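Local atomic coordinates of Non-structural protein 3 (Porcine deltacoronavirus, PDB entry 6LN0), a protein that probably couples a macro domain, of the kind that binds ADP-ribose, to a papain-like protease that processes the viral replicase polyprotein. Residues A[265-268]-A[269-272]; A[317-320]-A[321-325]. All blocks are in the same frame, centred on the assembly; numbering follows the deposited sequence.

Two helices of a protease domain that end in much the same way, and pack against each other where they end, make up this example. Interaction 1 (265-268 with 269-272) takes in the last turns of helix 260-270 and the residues that follow; interaction 2 (317-320 with 321-325) does the same for helix 313-322. Their centres are about 10 Å apart. Leu268 CD2 meets Ile317 CG1 at 3.5 Å, and Phe269 CB meets Leu320 CD1 at 3.7 Å, so one apolar seam joins the two. Both belong to the papain-like peptidase region. The zinc ion, bound by Cys334, Cys335, Cys360 and Cys363, belongs to the part of the chain that follows, and neither contact supplies a ligand to it.

Interaction 1: A[265-268]-A[269-272]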
loop_
_atom_site.group_PDB
_atom_site.type_symbol
_atom_site.label_atom_id
_atom_site.label_comp_id
_atom_site.label_asym_id
_atom_site.label_seq_id
_atom_site.Cartn_x
_atom_site.Cartn_y
_atom_site.Cartn_z
ATOM N N GLY A 265 31.132 -9.464 2.473
ATOM C CA GLY A 265 30.955 -9.095 1.076
ATOM C C GLY A 265 31.450 -7.693 0.778
ATOM O O GLY A 265 32.190 -7.477 -0.186
ATOM N N VAL A 266 31.049 -6.717 1.606
ATOM C CA VAL A 266 31.517 -5.338 1.460
ATOM C C VAL A 266 33.022 -5.215 1.645
ATOM O O VAL A 266 33.653 -4.317 1.067
ATOM C CB VAL A 266 30.767 -4.425 2.447
ATOM C CG1 VAL A 266 31.140 -2.964 2.205
ATOM C CG2 VAL A 266 29.263 -4.639 2.295
ATOM N N ASN A 267 33.625 -6.068 2.474
ATOM C CA ASN A 267 35.057 -5.921 2.689
ATOM C C ASN A 267 35.867 -6.483 1.525
ATOM O O ASN A 267 36.855 -5.871 1.115
ATOM C CB ASN A 267 35.459 -6.559 4.012
ATOM C CG ASN A 267 34.986 -5.734 5.193
ATOM O OD1 ASN A 267 34.669 -4.536 5.041
ATOM N ND2 ASN A 267 34.901 -6.362 6.364
ATOM N N LEU A 268 35.470 -7.634 0.976
ATOM C CA LEU A 268 36.021 -8.067 -0.307
ATOM C C LEU A 268 35.874 -6.972 -1.358
ATOM O O LEU A 268 36.833 -6.629 -2.057
ATOM C CB LEU A 268 35.325 -9.343 -0.774
ATOM C CG LEU A 268 35.814 -9.960 -2.071
ATOM C CD1 LEU A 268 37.270 -10.377 -1.960
ATOM C CD2 LEU A 268 34.941 -11.161 -2.400
ATOM N N PHE A 269 34.671 -6.396 -1.468
ATOM C CA PHE A 269 34.431 -5.411 -2.516
ATOM C C PHE A 269 35.376 -4.229 -2.367
ATOM O O PHE A 269 35.940 -3.747 -3.355
ATOM C CB PHE A 269 32.966 -4.932 -2.513
ATOM C CG PHE A 269 32.681 -3.938 -3.597
ATOM C CD1 PHE A 269 32.873 -2.583 -3.385
ATOM C CD2 PHE A 269 32.320 -4.366 -4.860
ATOM C CE1 PHE A 269 32.680 -1.677 -4.405
ATOM C CE2 PHE A 269 32.127 -3.461 -5.888
ATOM C CZ PHE A 269 32.288 -2.117 -5.655
ATOM N N GLN A 270 35.571 -3.760 -1.136
ATOM C CA GLN A 270 36.478 -2.646 -0.900
ATOM C C GLN A 270 37.898 -2.940 -1.373
ATOM O O GLN A 270 38.635 -1.998 -1.683
ATOM C CB GLN A 270 36.475 -2.280 0.588
ATOM C CG GLN A 270 35.190 -1.584 1.044
ATOM C CD GLN A 270 35.241 -1.149 2.492
ATOM O OE1 GLN A 270 35.698 -0.047 2.802
ATOM N NE2 GLN A 270 34.782 -2.019 3.396
ATOM N N ASN A 271 38.294 -4.216 -1.453
ATOM C CA ASN A 271 39.619 -4.574 -1.940
ATOM C C ASN A 271 39.640 -4.903 -3.422
ATOM O O ASN A 271 40.591 -5.541 -3.883
ATOM C CB ASN A 271 40.194 -5.744 -1.136
ATOM C CG ASN A 271 40.801 -5.286 0.178
ATOM O OD1 ASN A 271 40.240 -5.531 1.250
ATOM N ND2 ASN A 271 41.918 -4.570 0.100
ATOM N N THR A 272 38.619 -4.509 -4.169
ATOM C CA THR A 272 38.679 -4.544 -5.621
ATOM C C THR A 272 38.769 -3.119 -6.153
ATOM O O THR A 272 38.830 -2.145 -5.403
ATOM C CB THR A 272 37.468 -5.240 -6.227
ATOM O OG1 THR A 272 36.404 -4.292 -6.281
ATOM C CG2 THR A 272 37.050 -6.412 -5.387
#
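Gln270 folds back along the helix over the residue one turn earlier, Val266. Its backbone N bonds to Val266 O at 3.0 Å, while its side-chain CG rests 3.1 Å from that same Val266 O. With CG anti to the carbonyl carbon (chi1 -72°) and the chain extended beyond it, the carboxamide is carried back until NE2 lies 3.9 Å from Val266 CG1; the bond from NE2 to Val266 O is weak. Alongside, the amide of Asn267 points the same way, with its plane turned 39° from that of Gln270. Asn267 OD1 comes to 3.0 Å from Gln270 NE2. Phe269 N makes the regular bond to Gly265 O, but Asn271 N keeps only a weak bond to Asn267 O and makes its shorter one, 2.9 Å, to Leu268 O, from well above that carbonyl plane. This happens near the C-terminal end of helix 260-270, probably the counterpart of the central helix of papain-like proteases. Beyond it, Phe269 O is gripped twice by Thr272, through N and through OG1, the hydroxyl arriving in the carbonyl plane at 3.0 Å. Thr272 OG1 also stands over one face of the Phe269 ring, toward its rim. In the second shell, Met251 O holds Gln270 NE2, His252 ND1 takes a hydrogen bond from Asn267 ND2, and the Phe269 ring stacks with Phe276.

Interaction 2: A[317-320]-A[321-325]; sequences ISLL and VSNSD
The carboxamide of Asn323 is the flat group of this contact, and it meets Leu319 O within its own plane. Asn323 ND2 donates to Leu319 O at 3.0 Å with an almost straight N-H...O angle of 176°. Beside the same nitrogen, somewhat off the amide plane, lies Leu319 CD1, 3.7 Å from Asn323 ND2. Turning CG anti to the carbonyl carbon (chi1 -81°) brings the amide back along the outside of the last turn, to Leu319 O. The backbone N of Asn323 adds a longer bond to Leu319 O at 3.3 Å, so this oxygen is held by one residue from opposite faces of its carbonyl plane. At the other end of the amide, Asn323 OD1 accepts a hydrogen bond from Arg277 NE, and Trp298 of helix 293-302 packs on the side chain.

Ser322 OG sits between two acceptors, 3.1 Å from Leu319 O and 3.2 Å from Ser318 O, and its single proton could serve either. Its backbone N makes the regular bond to Ser318 O. On the buried side of the helix, Ile317 and Val321 run alongside each other, with Ile317 CD1 4.0 Å from Val321 CG2. Val378 of strand 376-383 touches both, joining the helix to the large sheet. Further on, Ser324 N turns back to Val321 O at 3.0 Å. An asparagine past the last regular turn thus bonds through both backbone N and side-chain ND2 to the carbonyl four residues earlier, here at the end of a helix of what is probably the thumb of the papain-like fold.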
loop_
_atom_site.group_PDB
_atom_site.type_symbol
_atom_site.label_atom_id
_atom_site.label_comp_id
_atom_site.label_asym_id
_atom_site.label_seq_id
_atom_site.Cartn_x
_atom_site.Cartn_y
_atom_site.Cartn_z
ATOM N N ILE A 317 28.658 -10.381 -2.511
ATOM C CA ILE A 317 29.703 -9.907 -3.410
ATOM C C ILE A 317 29.217 -9.933 -4.856
ATOM O O ILE A 317 29.597 -9.076 -5.662
ATOM C CB ILE A 317 31.021 -10.702 -3.229
ATOM C CG1 ILE A 317 32.098 -10.059 -4.081
ATOM C CG2 ILE A 317 30.894 -12.166 -3.649
ATOM C CD1 ILE A 317 32.328 -8.607 -3.728
ATOM N N SER A 318 28.357 -10.887 -5.200
ATOM C CA SER A 318 27.845 -10.935 -6.560
ATOM C C SER A 318 26.869 -9.793 -6.819
ATOM O O SER A 318 26.838 -9.233 -7.922
ATOM C CB SER A 318 27.187 -12.283 -6.824
ATOM O OG SER A 318 26.211 -12.153 -7.849
ATOM N N LEU A 319 26.072 -9.424 -5.811
ATOM C CA LEU A 319 25.205 -8.257 -5.933
ATOM C C LEU A 319 26.019 -6.988 -6.149
ATOM O O LEU A 319 25.735 -6.203 -7.060
ATOM C CB LEU A 319 24.333 -8.117 -4.688
ATOM C CG LEU A 319 23.641 -6.760 -4.620
ATOM C CD1 LEU A 319 22.428 -6.791 -5.505
ATOM C CD2 LEU A 319 23.271 -6.436 -3.191
ATOM N N LEU A 320 27.051 -6.778 -5.334
ATOM C CA LEU A 320 27.844 -5.560 -5.445
ATOM C C LEU A 320 28.531 -5.468 -6.795
ATOM O O LEU A 320 28.485 -4.423 -7.457
ATOM C CB LEU A 320 28.874 -5.504 -4.320
ATOM C CG LEU A 320 28.268 -5.541 -2.915
ATOM C CD1 LEU A 320 29.389 -5.416 -1.874
ATOM C CD2 LEU A 320 27.171 -4.458 -2.733
ATOM N N VAL A 321 29.169 -6.567 -7.226
ATOM C CA VAL A 321 29.972 -6.547 -8.452
ATOM C C VAL A 321 29.090 -6.297 -9.674
ATOM O O VAL A 321 29.443 -5.518 -10.568
ATOM C CB VAL A 321 30.781 -7.856 -8.586
ATOM C CG1 VAL A 321 31.255 -8.041 -10.012
ATOM C CG2 VAL A 321 31.954 -7.854 -7.632
ATOM N N SER A 322 27.929 -6.934 -9.729
ATOM C CA SER A 322 27.050 -6.716 -10.870
ATOM C C SER A 322 26.443 -5.311 -10.907
ATOM O O SER A 322 25.943 -4.906 -11.960
ATOM C CB SER A 322 25.934 -7.747 -10.879
ATOM O OG SER A 322 25.062 -7.453 -9.836
ATOM N N ASN A 323 26.464 -4.554 -9.803
ATOM C CA ASN A 323 26.027 -3.162 -9.819
ATOM C C ASN A 323 27.183 -2.201 -10.014
ATOM O O ASN A 323 27.046 -1.000 -9.717
ATOM C CB ASN A 323 25.280 -2.802 -8.542
ATOM C CG ASN A 323 23.862 -3.237 -8.585
ATOM O OD1 ASN A 323 22.982 -2.498 -9.020
ATOM N ND2 ASN A 323 23.614 -4.440 -8.123
ATOM N N SER A 324 28.304 -2.699 -10.521
ATOM C CA SER A 324 29.498 -1.915 -10.755
ATOM C C SER A 324 29.891 -1.995 -12.229
ATOM O O SER A 324 29.213 -2.607 -13.046
ATOM C CB SER A 324 30.632 -2.408 -9.858
ATOM O OG SER A 324 31.024 -3.717 -10.262
ATOM N N ASP A 325 31.004 -1.361 -12.565
ATOM C CA ASP A 325 31.585 -1.457 -13.899
ATOM C C ASP A 325 32.431 -2.730 -14.120
ATOM O O ASP A 325 33.209 -2.751 -15.065
ATOM C CB ASP A 325 32.446 -0.221 -14.185
ATOM C CG ASP A 325 33.666 -0.111 -13.258
ATOM O OD1 ASP A 325 33.770 -0.869 -12.268
ATOM O OD2 ASP A 325 34.530 0.757 -13.520
#